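Local coordinates for protein erythrocyte binding antigen 140 (Plasmodium falciparum, PDB 4GF2) that probably binds a receptor on the surface of host red blood cells during invasion, acting through the two Duffy-binding-like domains that this fragment contains, at residues L348-T353 against A403-G408; K121-Y126 against N136-E141. The protein carries 3 engineered substitutions. One frame throughout, in Å; residues are numbered along the deposited sequence.

Contact 1 of 2, residues L348-T353 against A403-G408; sequences LCLGRT and ADIIKG
Ile405 pushes its CD1 methyl into the pair of leucines on the loop 348-353, and that one methyl makes both of the close contacts between the segments. The nearer partner is Leu348, whose CD2 lies 3.6 Å from Ile405 CD1; Leu350 follows, with its CD1 4.1 Å from the same Ile405 CD1. In both pairs the side chains reach across from opposite backbones and meet tip to tip, so the main chains stay well apart: the closest CA atoms, those of Leu350 and Ile405, are 10.0 Å from each other. Ile405 spans its share of that gap because its chain is extended from CB, with CD1 anti to CA (chi2 172°).

Cys349, between the two leucines, turns the other way and forms a disulfide with Cys316, while its backbone N bonds to Glu375 of helix 361-382. The disulfide thus leaves the loop on the side away from Ile405, and the bond to Glu375 holds its backbone as well. Leu402, one turn of helix 388-407 away, also touches both leucines and extends the apolar patch along the helix. A salt bridge from Asp404 to Arg481 ties the same helical turn to helix 478-508.

The contact therefore joins a disulfide-tied loop to the last turn of a helix within the second Duffy-binding-like domain, part of the helical, disulfide-braced build of this family. No hydrogen bond or salt bridge crosses between the segments; their direct attraction is dispersion and the burial of methyl groups, while the polar bonds that fix the loop run to other helices.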
# COMPACT_ATOMS: atom_id res chain seq x y z
N LEU A 348 -17.21 -18.14 -2.88
CA LEU A 348 -16.46 -17.14 -2.13
C LEU A 348 -15.92 -16.03 -3.04
O LEU A 348 -15.35 -16.29 -4.09
CB LEU A 348 -15.30 -17.81 -1.40
CG LEU A 348 -14.34 -16.93 -0.60
CD1 LEU A 348 -15.02 -16.35 0.62
CD2 LEU A 348 -13.11 -17.72 -0.20
N CYS A 349 -16.10 -14.78 -2.61
CA CYS A 349 -15.63 -13.63 -3.37
C CYS A 349 -14.14 -13.38 -3.17
O CYS A 349 -13.69 -13.08 -2.06
CB CYS A 349 -16.41 -12.38 -2.99
SG CYS A 349 -15.72 -10.85 -3.67
N LEU A 350 -13.38 -13.52 -4.25
CA LEU A 350 -11.95 -13.23 -4.24
C LEU A 350 -11.58 -12.16 -5.26
O LEU A 350 -10.49 -11.61 -5.24
CB LEU A 350 -11.16 -14.51 -4.52
CG LEU A 350 -11.32 -15.62 -3.48
CD1 LEU A 350 -10.57 -16.86 -3.93
CD2 LEU A 350 -10.83 -15.16 -2.11
N GLY A 351 -12.50 -11.87 -6.17
CA GLY A 351 -12.26 -10.86 -7.19
C GLY A 351 -11.17 -11.26 -8.16
O GLY A 351 -10.76 -12.42 -8.22
N ARG A 352 -10.68 -10.28 -8.91
CA ARG A 352 -9.73 -10.51 -9.98
C ARG A 352 -8.32 -10.67 -9.40
O ARG A 352 -7.48 -9.77 -9.52
CB ARG A 352 -9.78 -9.34 -10.96
CG ARG A 352 -11.20 -9.02 -11.41
CD ARG A 352 -11.29 -7.68 -12.10
NE ARG A 352 -12.66 -7.18 -12.12
CZ ARG A 352 -13.60 -7.61 -12.96
NH1 ARG A 352 -13.33 -8.55 -13.86
NH2 ARG A 352 -14.82 -7.09 -12.90
N THR A 353 -8.08 -11.82 -8.78
CA THR A 353 -6.81 -12.08 -8.11
C THR A 353 -5.66 -12.24 -9.10
O THR A 353 -4.50 -12.08 -8.74
CB THR A 353 -6.90 -13.34 -7.24
OG1 THR A 353 -7.26 -14.47 -8.05
CG2 THR A 353 -7.93 -13.17 -6.13
N ALA A 403 -8.26 -17.21 5.33
CA ALA A 403 -7.02 -17.48 6.03
C ALA A 403 -6.32 -18.70 5.42
O ALA A 403 -5.10 -18.69 5.21
CB ALA A 403 -7.29 -17.71 7.50
N ASP A 404 -7.09 -19.74 5.15
CA ASP A 404 -6.53 -20.97 4.59
C ASP A 404 -6.01 -20.76 3.18
O ASP A 404 -5.07 -21.43 2.74
CB ASP A 404 -7.58 -22.08 4.59
CG ASP A 404 -7.56 -22.89 5.87
OD1 ASP A 404 -6.46 -23.32 6.28
OD2 ASP A 404 -8.64 -23.09 6.47
N ILE A 405 -6.62 -19.83 2.46
CA ILE A 405 -6.24 -19.55 1.08
C ILE A 405 -4.93 -18.76 1.06
O ILE A 405 -4.04 -19.05 0.27
CB ILE A 405 -7.36 -18.79 0.35
CG1 ILE A 405 -8.50 -19.75 0.01
CG2 ILE A 405 -6.85 -18.14 -0.93
CD1 ILE A 405 -9.74 -19.08 -0.53
N ILE A 406 -4.83 -17.77 1.94
CA ILE A 406 -3.62 -16.97 2.08
C ILE A 406 -2.47 -17.79 2.63
O ILE A 406 -1.33 -17.66 2.18
CB ILE A 406 -3.85 -15.77 3.02
CG1 ILE A 406 -4.92 -14.83 2.45
CG2 ILE A 406 -2.55 -15.02 3.26
CD1 ILE A 406 -4.61 -14.29 1.07
N LYS A 407 -2.76 -18.64 3.62
CA LYS A 407 -1.73 -19.48 4.22
C LYS A 407 -1.27 -20.57 3.25
O LYS A 407 -0.18 -21.11 3.38
CB LYS A 407 -2.24 -20.11 5.52
CG LYS A 407 -2.34 -19.13 6.69
CD LYS A 407 -2.97 -19.77 7.93
CE LYS A 407 -2.16 -20.97 8.40
NZ LYS A 407 -2.64 -21.50 9.71
N GLY A 408 -2.12 -20.89 2.28
CA GLY A 408 -1.82 -21.93 1.31
C GLY A 408 -2.22 -23.31 1.80
O GLY A 408 -1.78 -24.32 1.25

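Contact 2 of 2, residues K121-Y126 against N136-E141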
# COMPACT_ATOMS: atom_id res chain seq x y z
N LYS A 121 44.67 27.46 2.36
CA LYS A 121 46.11 27.32 2.47
C LYS A 121 46.80 28.41 1.65
O LYS A 121 47.81 28.96 2.08
CB LYS A 121 46.54 25.93 2.00
CG LYS A 121 48.02 25.64 2.17
CD LYS A 121 48.81 25.96 0.91
CE LYS A 121 50.31 25.82 1.13
NZ LYS A 121 51.07 26.02 -0.12
N LYS A 122 46.26 28.72 0.49
CA LYS A 122 46.85 29.73 -0.37
C LYS A 122 46.70 31.12 0.25
O LYS A 122 47.60 31.95 0.17
CB LYS A 122 46.22 29.71 -1.76
CG LYS A 122 46.50 28.44 -2.54
CD LYS A 122 47.98 28.06 -2.51
CE LYS A 122 48.87 29.18 -3.01
NZ LYS A 122 50.31 28.80 -3.01
N PHE A 123 45.55 31.36 0.88
CA PHE A 123 45.33 32.64 1.54
C PHE A 123 46.18 32.75 2.81
O PHE A 123 46.50 33.85 3.24
CB PHE A 123 43.84 32.86 1.83
CG PHE A 123 43.13 33.64 0.76
CD1 PHE A 123 42.70 33.03 -0.40
CD2 PHE A 123 42.91 35.00 0.91
CE1 PHE A 123 42.05 33.75 -1.39
CE2 PHE A 123 42.26 35.73 -0.07
CZ PHE A 123 41.83 35.11 -1.22
N SER A 124 46.55 31.61 3.38
CA SER A 124 47.54 31.59 4.46
C SER A 124 48.86 32.12 3.93
O SER A 124 49.54 32.90 4.60
CB SER A 124 47.74 30.17 5.00
OG SER A 124 46.81 29.89 6.03
N ASP A 125 49.23 31.68 2.74
CA ASP A 125 50.47 32.12 2.11
C ASP A 125 50.38 33.60 1.72
O ASP A 125 51.31 34.37 1.96
CB ASP A 125 50.78 31.27 0.87
CG ASP A 125 50.92 29.80 1.20
OD1 ASP A 125 51.23 29.47 2.37
OD2 ASP A 125 50.72 28.96 0.29
N TYR A 126 49.26 33.99 1.13
CA TYR A 126 49.08 35.35 0.65
C TYR A 126 49.25 36.36 1.78
O TYR A 126 49.95 37.36 1.63
CB TYR A 126 47.69 35.52 0.03
CG TYR A 126 47.43 34.68 -1.21
CD1 TYR A 126 48.47 34.20 -1.99
CD2 TYR A 126 46.13 34.35 -1.58
CE1 TYR A 126 48.23 33.43 -3.11
CE2 TYR A 126 45.88 33.58 -2.70
CZ TYR A 126 46.93 33.12 -3.46
OH TYR A 126 46.67 32.35 -4.58
N ASN A 136 38.96 34.19 7.51
CA ASN A 136 37.58 34.26 7.06
C ASN A 136 37.20 35.72 6.79
O ASN A 136 36.57 36.02 5.78
CB ASN A 136 36.65 33.64 8.10
CG ASN A 136 35.34 33.19 7.50
OD1 ASN A 136 35.28 32.17 6.82
ND2 ASN A 136 34.27 33.93 7.77
N ASN A 137 37.59 36.61 7.70
CA ASN A 137 37.34 38.03 7.53
C ASN A 137 38.08 38.60 6.33
O ASN A 137 37.52 39.42 5.59
CB ASN A 137 37.74 38.79 8.80
CG ASN A 137 36.74 38.60 9.92
OD1 ASN A 137 35.57 38.33 9.68
ND2 ASN A 137 37.21 38.75 11.15
N ILE A 138 39.32 38.18 6.14
CA ILE A 138 40.09 38.60 4.97
C ILE A 138 39.37 38.20 3.68
O ILE A 138 39.30 38.99 2.73
CB ILE A 138 41.51 37.99 5.00
CG1 ILE A 138 42.36 38.69 6.06
CG2 ILE A 138 42.17 38.11 3.64
CD1 ILE A 138 43.74 38.08 6.27
N LYS A 139 38.83 36.99 3.66
CA LYS A 139 38.11 36.49 2.49
C LYS A 139 36.82 37.26 2.27
O LYS A 139 36.43 37.53 1.13
CB LYS A 139 37.81 34.99 2.66
CG LYS A 139 39.04 34.10 2.60
CD LYS A 139 38.67 32.62 2.55
CE LYS A 139 38.05 32.14 3.85
NZ LYS A 139 37.66 30.71 3.79
N LYS A 140 36.16 37.63 3.36
CA LYS A 140 34.93 38.40 3.26
C LYS A 140 35.22 39.75 2.62
O LYS A 140 34.50 40.18 1.72
CB LYS A 140 34.28 38.56 4.64
CG LYS A 140 33.73 37.26 5.19
CD LYS A 140 33.32 37.37 6.65
CE LYS A 140 31.93 37.97 6.80
NZ LYS A 140 31.26 37.50 8.04
N GLU A 141 36.28 40.40 3.07
CA GLU A 141 36.69 41.67 2.49
C GLU A 141 37.05 41.48 1.01
O GLU A 141 36.67 42.28 0.17
CB GLU A 141 37.87 42.26 3.26
CG GLU A 141 37.56 42.60 4.71
CD GLU A 141 38.76 43.19 5.44
OE1 GLU A 141 39.45 44.04 4.85
OE2 GLU A 141 39.00 42.80 6.60
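Phe123 of helix 110-127 meets Ile138 and Lys139 of helix 132-155 through one corner of its ring, the CD2 atom. Ile138 comes to the ring edge, near its plane, with CG2 4.2 Å from Phe123 CD2. The ring is sandwiched: on one face Tyr126, one turn on, sets its CD2 3.8 Å above the plane of the Phe123 ring, over its centre, and on the other lies the CG methylene of Lys139, 4.3 Å from Phe123 CD2. Phe59 of helix 56-78 adds an edge-to-face ring contact. This is the packed side, where two consecutive helices of the first Duffy-binding-like domain come together around an aromatic.

The ammonium of Lys139 does not finish on the ring. A turn at chi3 (-69°) bends the chain beyond CG, and NZ bonds to Asn120 OD1 and Phe101 O, so the buried lysine keeps polar partners while its CG methylene packs on the ring.

The looser side of helix 110-127 faces away from helix 132-155. There Lys121 NZ approaches the syn side of Asp125 OD2 at 3.0 Å, and Lys122 NZ makes a weak, longer bond of 3.3 Å to Asp125 OD2. This salt-bridge network stays within the helix, with Lys121 exposed and Lys122 and Asp125 partly so. Between the segments themselves the chemistry is apolar, and the charged group that borders it, the ammonium of Lys139, is held by oxygens of Asn120 and Phe101.

How the contacts relate
Contacts 1 and 2 belong to different Duffy-binding-like domains: 121-126 with 136-141 lies in the first, 348-353 with 403-408 in the second. Their centres are 72 Å apart and their nearest atoms about 61 Å, so neither touches the other. Along the chain they follow in series, contact 2 closing before contact 1 opens. Contact 2 sits far out, 55 Å from the centre of the chain, against 18 Å for contact 1, as expected of an elongated two-domain molecule. Both are apolar packing inside a single domain: one joins helices close in sequence, the other brings a loop to a helix 50 residues on. Neither is assigned here to receptor binding.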